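Local coordinates for epimerase domain-containing protein (PDB 6ZLK) that interconverts UDP-glucuronic acid and UDP-galacturonic acid by inverting the sugar at C4 with the help of bound NAD, at residues 62-67 and 98-103; 108-113 and 169-174; 196-201 and 308-313. One frame throughout, in Å; residues are numbered along the deposited sequence.

The three contacts follow one another along the chain, each closing before the next opens. Contacts 1 and 2 lie in the Rossmann-type NAD-binding part, their centres about 14 Å apart, and share helix 96-113. Its first half faces the adenine and the loop 62-67, while its end packs on Ile169 and Ile171 at the start of strand 171-180. They touch where Gln108 and Leu109 meet Ile63 and Leu64. Contact 3 stands apart, with its centre about 34 Å from that of contact 1 and about 39 Å from that of contact 2. It joins helix 189-198 to helix 299-313 near the C-terminus. Helix 96-113 thus links cofactor seat and sheet packing, while contact 3 lies well away from both.

Contact 1 (62-67 and 98-103); sequences DILNTD and YVTNNI. With NAD (nicotinamide-adenine-dinucleotide), chain E.
The adenine amino nitrogen N6A of NAD is held between Asp62 and Asn101, donating to Asp62 OD1 at 2.8 Å and to Asn101 OD1 at 3.0 Å. This is the adenine pocket of a Rossmann-type fold, where the loop after strand 56-59 and helix 96-113 approach the base from different sides. The loop adds a backbone bond: Ile63 N reaches NAD N1A at 3.0 Å and is nearly straight (170°). Amino group and ring nitrogen are therefore read together, as suits adenine.

Asp62 has its CG anti to the backbone N (chi1 -172°), which carries the carboxylate out to the amino group. OD1 has a second donor, Leu64 N at 2.9 Å, which comes from above the carboxylate plane and closes an Asx turn. The other oxygen, OD2, accepts a hydrogen bond from a water at 2.7 Å, and the same water donates to Asn101 OD1 at 2.8 Å, so the carboxylate of Asp62 and the amide of Asn101 are linked through the water as well as through the adenine amino group. Asn101 ND2 is turned back to Pro97 O in its own helix, which fixes OD1 toward the cofactor.

Beneath the polar network Ile63 lies against the face of the adenine, its CD1 3.6 Å from NAD N1A. Val99 and Ile103 of the same helix pack on their counterparts in the second subunit. Direct carbon contact between loop and helix is narrow but tight: Leu64 CD1 presses on Thr100 CG2 at 3.4 Å.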
loop_
_atom_site.group_PDB
_atom_site.type_symbol
_atom_site.label_atom_id
_atom_site.label_comp_id
_atom_site.label_asym_id
_atom_site.label_seq_id
_atom_site.Cartn_x
_atom_site.Cartn_y
_atom_site.Cartn_z
ATOM N N ASP A 62 -21.014 2.491 -8.617
ATOM C CA ASP A 62 -19.620 2.524 -8.099
ATOM C C ASP A 62 -19.669 2.966 -6.655
ATOM O O ASP A 62 -20.326 3.931 -6.382
ATOM C CB ASP A 62 -18.815 3.536 -8.910
ATOM C CG ASP A 62 -17.330 3.587 -8.673
ATOM O OD1 ASP A 62 -16.876 3.152 -7.600
ATOM O OD2 ASP A 62 -16.630 4.070 -9.616
ATOM N N ILE A 63 -18.981 2.284 -5.745
ATOM C CA ILE A 63 -18.920 2.792 -4.367
ATOM C C ILE A 63 -18.439 4.247 -4.333
ATOM O O ILE A 63 -18.858 4.982 -3.447
ATOM C CB ILE A 63 -18.003 1.850 -3.587
ATOM C CG1 ILE A 63 -18.703 0.497 -3.449
ATOM C CG2 ILE A 63 -17.648 2.486 -2.244
ATOM C CD1 ILE A 63 -17.776 -0.658 -3.243
ATOM N N LEU A 64 -17.548 4.657 -5.209
ATOM C CA LEU A 64 -17.000 6.032 -5.139
ATOM C C LEU A 64 -18.061 7.060 -5.573
ATOM O O LEU A 64 -17.940 8.243 -5.156
ATOM C CB LEU A 64 -15.804 6.078 -6.091
ATOM C CG LEU A 64 -14.617 5.208 -5.698
ATOM C CD1 LEU A 64 -13.505 5.383 -6.714
ATOM C CD2 LEU A 64 -14.130 5.520 -4.286
ATOM N N ASN A 65 -19.058 6.645 -6.333
ATOM C CA ASN A 65 -20.179 7.511 -6.792
ATOM C C ASN A 65 -21.370 7.436 -5.842
ATOM O O ASN A 65 -22.366 8.097 -6.104
ATOM C CB ASN A 65 -20.651 7.148 -8.185
ATOM C CG ASN A 65 -19.621 7.383 -9.270
ATOM O OD1 ASN A 65 -18.589 8.059 -9.076
ATOM N ND2 ASN A 65 -19.875 6.812 -10.444
ATOM N N THR A 66 -21.321 6.621 -4.805
ATOM C CA THR A 66 -22.486 6.331 -3.940
ATOM C C THR A 66 -22.425 7.243 -2.721
ATOM O O THR A 66 -21.342 7.426 -2.195
ATOM C CB THR A 66 -22.493 4.859 -3.489
ATOM O OG1 THR A 66 -22.687 4.172 -4.721
ATOM C CG2 THR A 66 -23.572 4.508 -2.497
ATOM N N ASP A 67 -23.596 7.641 -2.235
ATOM C CA ASP A 67 -23.771 8.295 -0.917
ATOM C C ASP A 67 -23.600 7.246 0.180
ATOM O O ASP A 67 -24.571 6.561 0.503
ATOM C CB ASP A 67 -25.162 8.902 -0.771
ATOM C CG ASP A 67 -25.304 9.701 0.514
ATOM O OD1 ASP A 67 -24.399 9.607 1.420
ATOM O OD2 ASP A 67 -26.300 10.445 0.582
ATOM N N TYR A 98 -6.595 -0.533 -10.198
ATOM C CA TYR A 98 -6.302 -1.298 -8.963
ATOM C C TYR A 98 -6.125 -0.327 -7.804
ATOM O O TYR A 98 -6.623 -0.564 -6.696
ATOM C CB TYR A 98 -5.027 -2.120 -9.054
ATOM C CG TYR A 98 -5.113 -3.324 -9.976
ATOM C CD1 TYR A 98 -5.110 -3.173 -11.346
ATOM C CD2 TYR A 98 -5.306 -4.585 -9.456
ATOM C CE1 TYR A 98 -5.127 -4.291 -12.177
ATOM C CE2 TYR A 98 -5.327 -5.701 -10.271
ATOM C CZ TYR A 98 -5.278 -5.545 -11.627
ATOM O OH TYR A 98 -5.338 -6.662 -12.410
ATOM N N VAL A 99 -5.456 0.791 -8.073
ATOM C CA VAL A 99 -5.305 1.782 -6.974
ATOM C C VAL A 99 -6.667 2.390 -6.600
ATOM O O VAL A 99 -7.016 2.511 -5.459
ATOM C CB VAL A 99 -4.298 2.853 -7.393
ATOM C CG1 VAL A 99 -4.287 3.963 -6.382
ATOM C CG2 VAL A 99 -2.925 2.275 -7.562
ATOM N N THR A 100 -7.444 2.826 -7.580
ATOM C CA THR A 100 -8.718 3.485 -7.320
ATOM C C THR A 100 -9.686 2.509 -6.632
ATOM O O THR A 100 -10.256 2.825 -5.620
ATOM C CB THR A 100 -9.283 3.963 -8.652
ATOM O OG1 THR A 100 -8.358 4.985 -9.099
ATOM C CG2 THR A 100 -10.695 4.489 -8.474
ATOM N N ASN A 101 -9.801 1.317 -7.164
ATOM C CA ASN A 101 -10.850 0.405 -6.641
ATOM C C ASN A 101 -10.368 -0.411 -5.452
ATOM O O ASN A 101 -11.239 -0.906 -4.716
ATOM C CB ASN A 101 -11.371 -0.481 -7.758
ATOM C CG ASN A 101 -12.049 0.376 -8.791
ATOM O OD1 ASN A 101 -13.036 1.025 -8.441
ATOM N ND2 ASN A 101 -11.481 0.465 -9.985
ATOM N N ASN A 102 -9.067 -0.599 -5.231
ATOM C CA ASN A 102 -8.594 -1.443 -4.125
ATOM C C ASN A 102 -8.160 -0.559 -2.949
ATOM O O ASN A 102 -8.199 -1.085 -1.801
ATOM C CB ASN A 102 -7.472 -2.397 -4.516
ATOM C CG ASN A 102 -7.901 -3.406 -5.572
ATOM O OD1 ASN A 102 -9.092 -3.432 -5.934
ATOM N ND2 ASN A 102 -6.963 -4.139 -6.132
ATOM N N ILE A 103 -7.728 0.688 -3.194
ATOM C CA ILE A 103 -7.248 1.576 -2.103
ATOM C C ILE A 103 -8.273 2.677 -1.823
ATOM O O ILE A 103 -8.762 2.759 -0.689
ATOM C CB ILE A 103 -5.858 2.140 -2.414
ATOM C CG1 ILE A 103 -4.872 1.037 -2.776
ATOM C CG2 ILE A 103 -5.351 2.947 -1.228
ATOM C CD1 ILE A 103 -3.469 1.481 -3.046
HETATM P PA NAD E . -14.792 -10.384 -9.034
HETATM O O1A NAD E . -14.085 -9.498 -9.984
HETATM O O2A NAD E . -15.595 -11.542 -9.549
HETATM O O5B NAD E . -15.673 -9.603 -7.991
HETATM C C5B NAD E . -15.369 -8.278 -7.506
HETATM C C4B NAD E . -16.520 -7.355 -7.822
HETATM O O4B NAD E . -16.188 -6.040 -7.323
HETATM C C3B NAD E . -16.832 -7.201 -9.300
HETATM O O3B NAD E . -18.064 -7.799 -9.684
HETATM C C2B NAD E . -16.713 -5.691 -9.536
HETATM O O2B NAD E . -17.661 -5.138 -10.431
HETATM C C1B NAD E . -16.909 -5.126 -8.125
HETATM N N9A NAD E . -16.298 -3.826 -7.909
HETATM C C8A NAD E . -14.991 -3.468 -8.118
HETATM N N7A NAD E . -14.741 -2.218 -7.834
HETATM C C5A NAD E . -15.991 -1.706 -7.493
HETATM C C6A NAD E . -16.435 -0.426 -7.129
HETATM N N6A NAD E . -15.651 0.675 -7.113
HETATM N N1A NAD E . -17.739 -0.279 -6.795
HETATM C C2A NAD E . -18.548 -1.361 -6.842
HETATM N N3A NAD E . -18.256 -2.611 -7.228
HETATM C C4A NAD E . -16.961 -2.717 -7.514
HETATM O O3 NAD E . -13.609 -10.961 -8.114
HETATM P PN NAD E . -13.641 -12.199 -7.045
HETATM O O1N NAD E . -12.824 -13.263 -7.614
HETATM O O2N NAD E . -15.016 -12.409 -6.638
HETATM O O5D NAD E . -12.868 -11.536 -5.840
HETATM C C5D NAD E . -13.602 -11.018 -4.794
HETATM C C4D NAD E . -12.630 -10.548 -3.750
HETATM O O4D NAD E . -11.850 -11.656 -3.266
HETATM C C3D NAD E . -11.632 -9.481 -4.226
HETATM O O3D NAD E . -11.429 -8.513 -3.182
HETATM C C2D NAD E . -10.329 -10.255 -4.412
HETATM O O2D NAD E . -9.187 -9.396 -4.345
HETATM C C1D NAD E . -10.508 -11.298 -3.314
HETATM N N1N NAD E . -9.817 -12.551 -3.572
HETATM C C2N NAD E . -10.234 -13.391 -4.562
HETATM C C3N NAD E . -9.570 -14.547 -4.780
HETATM C C7N NAD E . -9.941 -15.456 -5.899
HETATM O O7N NAD E . -9.287 -16.480 -5.992
HETATM N N7N NAD E . -10.986 -15.147 -6.679
HETATM C C4N NAD E . -8.529 -14.926 -3.914
HETATM C C5N NAD E . -8.025 -13.995 -3.010
HETATM C C6N NAD E . -8.717 -12.839 -2.819
HETATM O O HOH W 1 -14.143 3.166 -9.791
#

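Contact 2 (108-113 and 169-174); sequences QLLEAC and IPIVIL
Leu110 and Ile169 make the main apolar contact between the end of helix 96-113 and the residues leading into strand 171-180, part of the layer of helices packed on the central sheet of the Rossmann-type fold. Their side chains cross at a slant, and Leu110 CD2 meets Ile169 CG2 at 4.1 Å. The same methyl of Leu110 also reaches Ile171 CG2, at 4.3 Å, although the end of the Ile171 side chain leads off from the helix. One turn further on, Cys113 presents its CB to Ile169 CD1 at 4.0 Å. Ile169 thus works with both branches: CG2 faces Leu110, while CG1, set beside the backbone N (chi1 -55°), carries CD1 toward the helix.

A carbon-to-carbonyl approach accompanies this packing. Ile169 CD1 lies 3.0 Å from Leu110 O, shorter than a usual carbon-oxygen contact, so the exact distance is doubtful.

No backbone hydrogen bond passes between the two segments; 169-174 pairs instead with neighbouring strand 120-126, Pro170 and Val172 with Phe121. Cys113 N has weak bonds to both Leu109 O and Leu110 O in its own helix. In the other segment Ile171 N donates to Ile169 O at 2.9 Å, around Pro170, an inverse gamma turn that bends the chain just before the strand.

Phe121 also touches both Leu110 and Cys113, and Tyr163 of helix 148-167 packs on Leu110 and Ile169. On another face of the helix, Glu111 OE2 is hydrogen-bonded to Tyr163 OH of its own chain and to Gly92 N of the second subunit.

The contact between helix and strand entrance is made by buried apolar groups, so it depends on close fit and exclusion of water rather than on directed bonds.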
loop_
_atom_site.group_PDB
_atom_site.type_symbol
_atom_site.label_atom_id
_atom_site.label_comp_id
_atom_site.label_asym_id
_atom_site.label_seq_id
_atom_site.Cartn_x
_atom_site.Cartn_y
_atom_site.Cartn_z
ATOM N N GLN A 108 -12.709 5.101 1.435
ATOM C CA GLN A 108 -14.023 5.769 1.511
ATOM C C GLN A 108 -14.998 4.957 2.387
ATOM O O GLN A 108 -15.786 5.559 3.153
ATOM C CB GLN A 108 -14.606 5.966 0.114
ATOM C CG GLN A 108 -13.858 7.005 -0.712
ATOM C CD GLN A 108 -14.801 7.708 -1.677
ATOM O OE1 GLN A 108 -15.925 7.285 -1.931
ATOM N NE2 GLN A 108 -14.326 8.783 -2.276
ATOM N N LEU A 109 -15.022 3.652 2.230
ATOM C CA LEU A 109 -15.879 2.792 3.085
ATOM C C LEU A 109 -15.495 2.973 4.548
ATOM O O LEU A 109 -16.390 3.174 5.359
ATOM C CB LEU A 109 -15.773 1.338 2.679
ATOM C CG LEU A 109 -16.465 0.990 1.378
ATOM C CD1 LEU A 109 -16.072 -0.400 1.002
ATOM C CD2 LEU A 109 -17.994 1.076 1.512
ATOM N N LEU A 110 -14.208 2.918 4.872
ATOM C CA LEU A 110 -13.811 3.026 6.282
ATOM C C LEU A 110 -14.153 4.397 6.832
ATOM O O LEU A 110 -14.585 4.452 7.991
ATOM C CB LEU A 110 -12.334 2.758 6.435
ATOM C CG LEU A 110 -11.957 1.317 6.138
ATOM C CD1 LEU A 110 -10.477 1.231 5.892
ATOM C CD2 LEU A 110 -12.446 0.424 7.250
ATOM N N GLU A 111 -13.933 5.466 6.061
ATOM C CA GLU A 111 -14.308 6.836 6.523
ATOM C C GLU A 111 -15.804 6.847 6.850
ATOM O O GLU A 111 -16.213 7.442 7.853
ATOM C CB GLU A 111 -13.979 7.862 5.444
ATOM C CG GLU A 111 -12.515 8.270 5.377
ATOM C CD GLU A 111 -12.096 9.301 6.417
ATOM O OE1 GLU A 111 -12.968 10.053 6.860
ATOM O OE2 GLU A 111 -10.903 9.346 6.751
ATOM N N ALA A 112 -16.626 6.239 6.006
ATOM C CA ALA A 112 -18.091 6.288 6.170
ATOM C C ALA A 112 -18.468 5.498 7.416
ATOM O O ALA A 112 -19.444 5.828 8.090
ATOM C CB ALA A 112 -18.759 5.763 4.926
ATOM N N CYS A 113 -17.661 4.503 7.779
ATOM C CA CYS A 113 -17.953 3.619 8.928
ATOM C C CYS A 113 -17.582 4.274 10.269
ATOM O O CYS A 113 -18.030 3.762 11.324
ATOM C CB CYS A 113 -17.287 2.267 8.751
ATOM S SG CYS A 113 -18.125 1.306 7.462
ATOM N N ILE A 169 -13.066 1.213 14.337
ATOM C CA ILE A 169 -13.829 0.416 13.344
ATOM C C ILE A 169 -13.491 -1.054 13.544
ATOM O O ILE A 169 -12.315 -1.433 13.553
ATOM C CB ILE A 169 -13.521 0.894 11.929
ATOM C CG1 ILE A 169 -13.806 2.400 11.834
ATOM C CG2 ILE A 169 -14.320 0.075 10.934
ATOM C CD1 ILE A 169 -13.710 3.012 10.489
ATOM N N PRO A 170 -14.519 -1.945 13.684
ATOM C CA PRO A 170 -14.315 -3.330 14.078
ATOM C C PRO A 170 -13.946 -4.219 12.870
ATOM O O PRO A 170 -14.704 -5.110 12.450
ATOM C CB PRO A 170 -15.657 -3.712 14.700
ATOM C CG PRO A 170 -16.621 -2.948 13.839
ATOM C CD PRO A 170 -15.946 -1.594 13.697
ATOM N N ILE A 171 -12.711 -4.024 12.392
ATOM C CA ILE A 171 -12.203 -4.728 11.192
ATOM C C ILE A 171 -11.866 -6.165 11.518
ATOM O O ILE A 171 -11.390 -6.492 12.613
ATOM C CB ILE A 171 -11.023 -3.985 10.537
ATOM C CG1 ILE A 171 -9.745 -4.064 11.370
ATOM C CG2 ILE A 171 -11.428 -2.569 10.199
ATOM C CD1 ILE A 171 -8.731 -5.045 10.861
ATOM N N VAL A 172 -12.046 -7.020 10.513
ATOM C CA VAL A 172 -11.535 -8.396 10.456
ATOM C C VAL A 172 -11.008 -8.555 9.029
ATOM O O VAL A 172 -11.730 -8.127 8.105
ATOM C CB VAL A 172 -12.656 -9.426 10.695
ATOM C CG1 VAL A 172 -12.087 -10.816 10.553
ATOM C CG2 VAL A 172 -13.357 -9.223 12.054
ATOM N N ILE A 173 -9.829 -9.100 8.879
ATOM C CA ILE A 173 -9.252 -9.314 7.525
ATOM C C ILE A 173 -9.176 -10.798 7.215
ATOM O O ILE A 173 -8.613 -11.560 7.976
ATOM C CB ILE A 173 -7.890 -8.614 7.373
ATOM C CG1 ILE A 173 -7.996 -7.089 7.486
ATOM C CG2 ILE A 173 -7.221 -9.079 6.087
ATOM C CD1 ILE A 173 -6.693 -6.397 7.792
ATOM N N LEU A 174 -9.775 -11.224 6.117
ATOM C CA LEU A 174 -9.685 -12.609 5.628
ATOM C C LEU A 174 -8.772 -12.599 4.403
ATOM O O LEU A 174 -9.046 -11.886 3.461
ATOM C CB LEU A 174 -11.061 -13.205 5.299
ATOM C CG LEU A 174 -12.119 -13.088 6.374
ATOM C CD1 LEU A 174 -13.440 -13.734 5.893
ATOM C CD2 LEU A 174 -11.613 -13.754 7.649
#

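Contact 3 (196-201 and 308-313); sequences QMLEDK and DYIKQL
Leu198 and Lys311 cross at about a right angle, the leucine directed from the last turn of helix 189-198 toward helix 299-313. Its two methyls divide the work. CD1 seats on the helix backbone, 3.6 Å from Lys311 CA and 3.7 Å from Lys311 N, and lies 3.8 Å from Ile310 CG2. CD2 faces the far end of the lysine instead, 3.8 Å from Lys311 NZ. That reach comes from the lysine chain, extended until its last torsion (chi4 77°) bends it and brings NZ near Leu198 CD2. Ile310 offers only CG2 here; the end of its side chain leads away from 196-201, and the residue packs on His191 and Ile194, earlier in helix 189-198. The side chain of Ile310 is about 12 Å from the bound UDP-sugar.

Just past Leu198 the chain turns away in a Schellman motif: Asp200 has positive phi, Lys201 N bonds Gln196 O at 2.9 Å and Asp200 N bonds Met197 O. Asp200 also forms a salt bridge with Lys263. The result is apolar helix-to-helix packing with a lysine chain on its exposed side, in what is, as in related extended short-chain dehydrogenase epimerases, probably the sugar-nucleotide-binding part.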
loop_
_atom_site.group_PDB
_atom_site.type_symbol
_atom_site.label_atom_id
_atom_site.label_comp_id
_atom_site.label_asym_id
_atom_site.label_seq_id
_atom_site.Cartn_x
_atom_site.Cartn_y
_atom_site.Cartn_z
ATOM N N GLN A 196 -10.521 -24.548 -22.375
ATOM C CA GLN A 196 -9.601 -25.009 -23.438
ATOM C C GLN A 196 -9.775 -26.514 -23.595
ATOM O O GLN A 196 -9.814 -26.962 -24.759
ATOM C CB GLN A 196 -8.162 -24.593 -23.113
ATOM C CG GLN A 196 -7.954 -23.100 -23.171
ATOM C CD GLN A 196 -6.755 -22.647 -22.355
ATOM O OE1 GLN A 196 -6.099 -23.459 -21.687
ATOM N NE2 GLN A 196 -6.512 -21.350 -22.377
ATOM N N MET A 197 -9.806 -27.293 -22.509
ATOM C CA MET A 197 -9.915 -28.766 -22.605
ATOM C C MET A 197 -11.218 -29.140 -23.305
ATOM O O MET A 197 -11.156 -30.028 -24.208
ATOM C CB MET A 197 -9.869 -29.395 -21.221
ATOM C CG MET A 197 -9.822 -30.899 -21.249
ATOM S SD MET A 197 -9.399 -31.581 -19.632
ATOM C CE MET A 197 -7.810 -30.828 -19.285
ATOM N N LEU A 198 -12.324 -28.452 -23.014
ATOM C CA LEU A 198 -13.648 -28.805 -23.592
ATOM C C LEU A 198 -13.659 -28.491 -25.082
ATOM O O LEU A 198 -14.363 -29.209 -25.843
ATOM C CB LEU A 198 -14.746 -28.024 -22.872
ATOM C CG LEU A 198 -15.112 -28.599 -21.523
ATOM C CD1 LEU A 198 -15.895 -27.569 -20.731
ATOM C CD2 LEU A 198 -15.878 -29.891 -21.687
ATOM N N GLU A 199 -12.902 -27.497 -25.489
ATOM C CA GLU A 199 -12.840 -26.983 -26.878
ATOM C C GLU A 199 -11.751 -27.710 -27.676
ATOM O O GLU A 199 -11.562 -27.365 -28.858
ATOM C CB GLU A 199 -12.656 -25.471 -26.831
ATOM C CG GLU A 199 -13.909 -24.758 -26.375
ATOM C CD GLU A 199 -13.747 -23.259 -26.180
ATOM O OE1 GLU A 199 -12.613 -22.756 -26.372
ATOM O OE2 GLU A 199 -14.752 -22.600 -25.818
ATOM N N ASP A 200 -11.015 -28.640 -27.063
ATOM C CA ASP A 200 -9.920 -29.369 -27.753
ATOM C C ASP A 200 -8.884 -28.345 -28.213
ATOM O O ASP A 200 -8.356 -28.507 -29.297
ATOM C CB ASP A 200 -10.505 -30.182 -28.920
ATOM C CG ASP A 200 -11.705 -30.993 -28.477
ATOM O OD1 ASP A 200 -11.562 -31.711 -27.445
ATOM O OD2 ASP A 200 -12.791 -30.898 -29.152
ATOM N N LYS A 201 -8.652 -27.291 -27.424
ATOM C CA LYS A 201 -7.613 -26.278 -27.686
ATOM C C LYS A 201 -6.434 -26.563 -26.769
ATOM O O LYS A 201 -6.588 -27.203 -25.739
ATOM C CB LYS A 201 -8.139 -24.871 -27.461
ATOM C CG LYS A 201 -9.174 -24.425 -28.488
ATOM C CD LYS A 201 -9.717 -23.055 -28.170
ATOM C CE LYS A 201 -8.621 -22.053 -27.874
ATOM N NZ LYS A 201 -9.137 -20.667 -27.879
ATOM N N ASP A 308 -18.416 -29.343 -14.577
ATOM C CA ASP A 308 -19.850 -29.381 -15.009
ATOM C C ASP A 308 -20.349 -27.956 -15.229
ATOM O O ASP A 308 -21.126 -27.683 -16.158
ATOM C CB ASP A 308 -20.686 -30.193 -14.031
ATOM C CG ASP A 308 -20.574 -31.711 -14.216
ATOM O OD1 ASP A 308 -20.028 -32.148 -15.224
ATOM O OD2 ASP A 308 -20.980 -32.413 -13.286
ATOM N N TYR A 309 -19.946 -26.986 -14.399
ATOM C CA TYR A 309 -20.393 -25.589 -14.525
ATOM C C TYR A 309 -19.886 -25.006 -15.845
ATOM O O TYR A 309 -20.660 -24.398 -16.592
ATOM C CB TYR A 309 -19.848 -24.781 -13.338
ATOM C CG TYR A 309 -19.948 -23.304 -13.582
ATOM C CD1 TYR A 309 -21.151 -22.616 -13.424
ATOM C CD2 TYR A 309 -18.853 -22.603 -14.042
ATOM C CE1 TYR A 309 -21.242 -21.262 -13.707
ATOM C CE2 TYR A 309 -18.939 -21.259 -14.375
ATOM C CZ TYR A 309 -20.135 -20.598 -14.211
ATOM O OH TYR A 309 -20.154 -19.270 -14.523
ATOM N N ILE A 310 -18.622 -25.268 -16.205
ATOM C CA ILE A 310 -17.999 -24.664 -17.430
ATOM C C ILE A 310 -18.627 -25.366 -18.648
ATOM O O ILE A 310 -18.906 -24.690 -19.652
ATOM C CB ILE A 310 -16.465 -24.825 -17.401
ATOM C CG1 ILE A 310 -15.788 -24.094 -16.223
ATOM C CG2 ILE A 310 -15.861 -24.358 -18.705
ATOM C CD1 ILE A 310 -15.928 -22.610 -16.223
ATOM N N LYS A 311 -18.813 -26.664 -18.570
ATOM C CA LYS A 311 -19.375 -27.439 -19.702
ATOM C C LYS A 311 -20.730 -26.817 -20.042
ATOM O O LYS A 311 -21.044 -26.625 -21.243
ATOM C CB LYS A 311 -19.479 -28.921 -19.358
ATOM C CG LYS A 311 -20.057 -29.788 -20.476
ATOM C CD LYS A 311 -19.989 -31.260 -20.129
ATOM C CE LYS A 311 -20.138 -32.161 -21.339
ATOM N NZ LYS A 311 -18.877 -32.214 -22.122
ATOM N N GLN A 312 -21.538 -26.553 -19.024
ATOM C CA GLN A 312 -22.885 -25.945 -19.208
ATOM C C GLN A 312 -22.775 -24.503 -19.689
ATOM O O GLN A 312 -23.595 -24.066 -20.553
ATOM C CB GLN A 312 -23.656 -26.071 -17.893
ATOM C CG GLN A 312 -25.046 -25.466 -17.955
ATOM C CD GLN A 312 -25.785 -25.788 -16.682
ATOM O OE1 GLN A 312 -26.744 -26.546 -16.682
ATOM N NE2 GLN A 312 -25.310 -25.224 -15.584
ATOM N N LEU A 313 -21.850 -23.714 -19.147
ATOM C CA LEU A 313 -21.678 -22.293 -19.550
ATOM C C LEU A 313 -21.365 -22.163 -21.046
ATOM O O LEU A 313 -21.909 -21.230 -21.663
ATOM C CB LEU A 313 -20.570 -21.676 -18.694
ATOM C CG LEU A 313 -20.292 -20.190 -18.913
ATOM C CD1 LEU A 313 -21.514 -19.350 -18.590
ATOM C CD2 LEU A 313 -19.122 -19.769 -18.047
#